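Local structure of phospho-furanose lactonase (Mycoplasma synoviae, 3OVG) at residues Lys169-Ala174 with Ala199-Gly204. The protein hydrolyses 1,4-lactones, among them D-xylono-1,4-lactone 5-phosphate and L-arabino-1,4-lactone 5-phosphate, using two zinc ions per subunit. Sequence-based numbering, arbitrary orientation.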
loop_
_atom_site.group_PDB
_atom_site.type_symbol
_atom_site.label_atom_id
_atom_site.label_comp_id
_atom_site.label_asym_id
_atom_site.label_seq_id
_atom_site.Cartn_x
_atom_site.Cartn_y
_atom_site.Cartn_z
ATOM N N LYS A 169 12.490 -28.619 -8.243
ATOM C CA LYS A 169 13.768 -28.923 -7.585
ATOM C C LYS A 169 13.551 -29.416 -6.143
ATOM O O LYS A 169 14.144 -30.404 -5.710
ATOM C CB LYS A 169 14.666 -27.677 -7.559
ATOM C CG LYS A 169 16.109 -27.995 -7.148
ATOM C CD LYS A 169 17.030 -26.789 -7.403
ATOM C CE LYS A 169 18.423 -27.079 -6.890
ATOM N NZ LYS A 169 19.256 -25.865 -6.985
ATOM N N ALA A 170 12.673 -28.740 -5.409
ATOM C CA ALA A 170 12.434 -29.123 -4.019
ATOM C C ALA A 170 11.666 -30.444 -3.976
ATOM O O ALA A 170 11.889 -31.259 -3.075
ATOM C CB ALA A 170 11.670 -28.015 -3.270
ATOM N N LEU A 171 10.817 -30.697 -4.978
ATOM C CA LEU A 171 10.125 -31.993 -5.046
ATOM C C LEU A 171 11.126 -33.120 -5.281
ATOM O O LEU A 171 11.021 -34.187 -4.698
ATOM C CB LEU A 171 9.021 -32.010 -6.141
ATOM C CG LEU A 171 7.767 -31.178 -5.829
ATOM C CD1 LEU A 171 6.868 -31.082 -7.048
ATOM C CD2 LEU A 171 7.003 -31.803 -4.681
ATOM N N GLU A 172 12.115 -32.872 -6.128
ATOM C CA GLU A 172 13.143 -33.865 -6.404
ATOM C C GLU A 172 13.947 -34.069 -5.115
ATOM O O GLU A 172 14.290 -35.184 -4.739
ATOM C CB GLU A 172 14.069 -33.426 -7.564
ATOM C CG GLU A 172 15.259 -34.382 -7.732
ATOM C CD GLU A 172 16.076 -34.148 -8.988
ATOM O OE1 GLU A 172 15.638 -33.416 -9.884
ATOM O OE2 GLU A 172 17.180 -34.705 -9.069
ATOM N N VAL A 173 14.237 -32.981 -4.423
ATOM C CA VAL A 173 14.972 -33.102 -3.176
ATOM C C VAL A 173 14.158 -33.968 -2.185
ATOM O O VAL A 173 14.693 -34.863 -1.528
ATOM C CB VAL A 173 15.308 -31.721 -2.583
ATOM C CG1 VAL A 173 15.675 -31.865 -1.091
ATOM C CG2 VAL A 173 16.448 -31.042 -3.380
ATOM N N ALA A 174 12.853 -33.739 -2.119
ATOM C CA ALA A 174 12.013 -34.498 -1.194
ATOM C C ALA A 174 11.993 -35.983 -1.589
ATOM O O ALA A 174 12.158 -36.861 -0.758
ATOM C CB ALA A 174 10.619 -33.938 -1.209
ATOM N N ALA A 199 1.846 -35.046 -6.947
ATOM C CA ALA A 199 1.774 -36.512 -6.807
ATOM C C ALA A 199 2.539 -37.246 -7.900
ATOM O O ALA A 199 3.431 -38.049 -7.612
ATOM C CB ALA A 199 0.283 -37.026 -6.737
ATOM N N LYS A 200 2.228 -36.957 -9.155
ATOM C CA LYS A 200 2.880 -37.659 -10.265
ATOM C C LYS A 200 4.371 -37.407 -10.306
ATOM O O LYS A 200 5.161 -38.305 -10.603
ATOM C CB LYS A 200 2.233 -37.256 -11.581
ATOM C CG LYS A 200 0.807 -37.800 -11.685
ATOM C CD LYS A 200 -0.077 -36.878 -12.515
ATOM C CE LYS A 200 -0.188 -37.294 -13.958
ATOM N NZ LYS A 200 -1.341 -36.571 -14.643
ATOM N N HIS A 201 4.776 -36.183 -9.984
ATOM C CA HIS A 201 6.193 -35.882 -10.056
ATOM C C HIS A 201 6.941 -36.694 -9.024
ATOM O O HIS A 201 7.913 -37.347 -9.355
ATOM C CB HIS A 201 6.479 -34.371 -9.930
ATOM C CG HIS A 201 5.904 -33.570 -11.045
ATOM N ND1 HIS A 201 5.510 -32.255 -10.903
ATOM C CD2 HIS A 201 5.642 -33.908 -12.329
ATOM C CE1 HIS A 201 5.027 -31.822 -12.052
ATOM N NE2 HIS A 201 5.095 -32.806 -12.931
ATOM N N LEU A 202 6.489 -36.665 -7.781
ATOM C CA LEU A 202 7.198 -37.353 -6.707
ATOM C C LEU A 202 7.345 -38.816 -7.052
ATOM O O LEU A 202 8.412 -39.389 -6.887
ATOM C CB LEU A 202 6.454 -37.197 -5.366
ATOM C CG LEU A 202 6.560 -35.806 -4.768
ATOM C CD1 LEU A 202 5.632 -35.772 -3.578
ATOM C CD2 LEU A 202 8.002 -35.514 -4.351
ATOM N N ILE A 203 6.249 -39.411 -7.511
ATOM C CA ILE A 203 6.226 -40.798 -7.894
ATOM C C ILE A 203 7.100 -41.007 -9.104
ATOM O O ILE A 203 7.777 -42.005 -9.205
ATOM C CB ILE A 203 4.786 -41.244 -8.214
ATOM C CG1 ILE A 203 3.951 -41.288 -6.925
ATOM C CG2 ILE A 203 4.818 -42.577 -8.940
ATOM C CD1 ILE A 203 2.384 -41.357 -7.167
ATOM N N GLY A 204 7.114 -40.038 -10.012
ATOM C CA GLY A 204 8.012 -40.100 -11.151
ATOM C C GLY A 204 9.492 -40.112 -10.767
ATOM O O GLY A 204 10.318 -40.703 -11.473
#
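Leu171 and Leu202 meet where two helices of the phosphotriesterase-type TIM barrel pack together, and the apolar packing rests mainly on them. Their side chains run at about a right angle, and Leu171 CD2 lies 3.9 Å from Leu202 CD2. In Leu202 the CG stands beside the backbone N, anti to the carbonyl carbon; with CD1 extended (chi2 172°), the other branch, CD2, meets Leu171. The same methyl passes Ala174 CB more loosely, at 4.4 Å. The segment axes approach to 9.1 Å, with 49° between their N-to-C directions. Leu171 CA and Leu202 CA are 6.3 Å apart.

Contacts with polar groups are of van der Waals kind. Leu202 CD2 rests 3.3 Å from Leu171 O, a carbonyl of the facing helix. The other branch of Leu171, CD1, comes to the edge of the His201 imidazole, near its plane and 4.3 Å from ND1, while the His201 side chain also packs on Val345 and Leu348 of helix 343-351.

Helices 165-181 and 195-205 follow successive parallel strands, 157-160 and 185-190, so the contact joins neighbouring helices of the barrel's outer layer. All four touching residues are buried and neither hydrogen bond nor salt bridge links the segments, so cohesion comes from hydrophobic burial and dispersion.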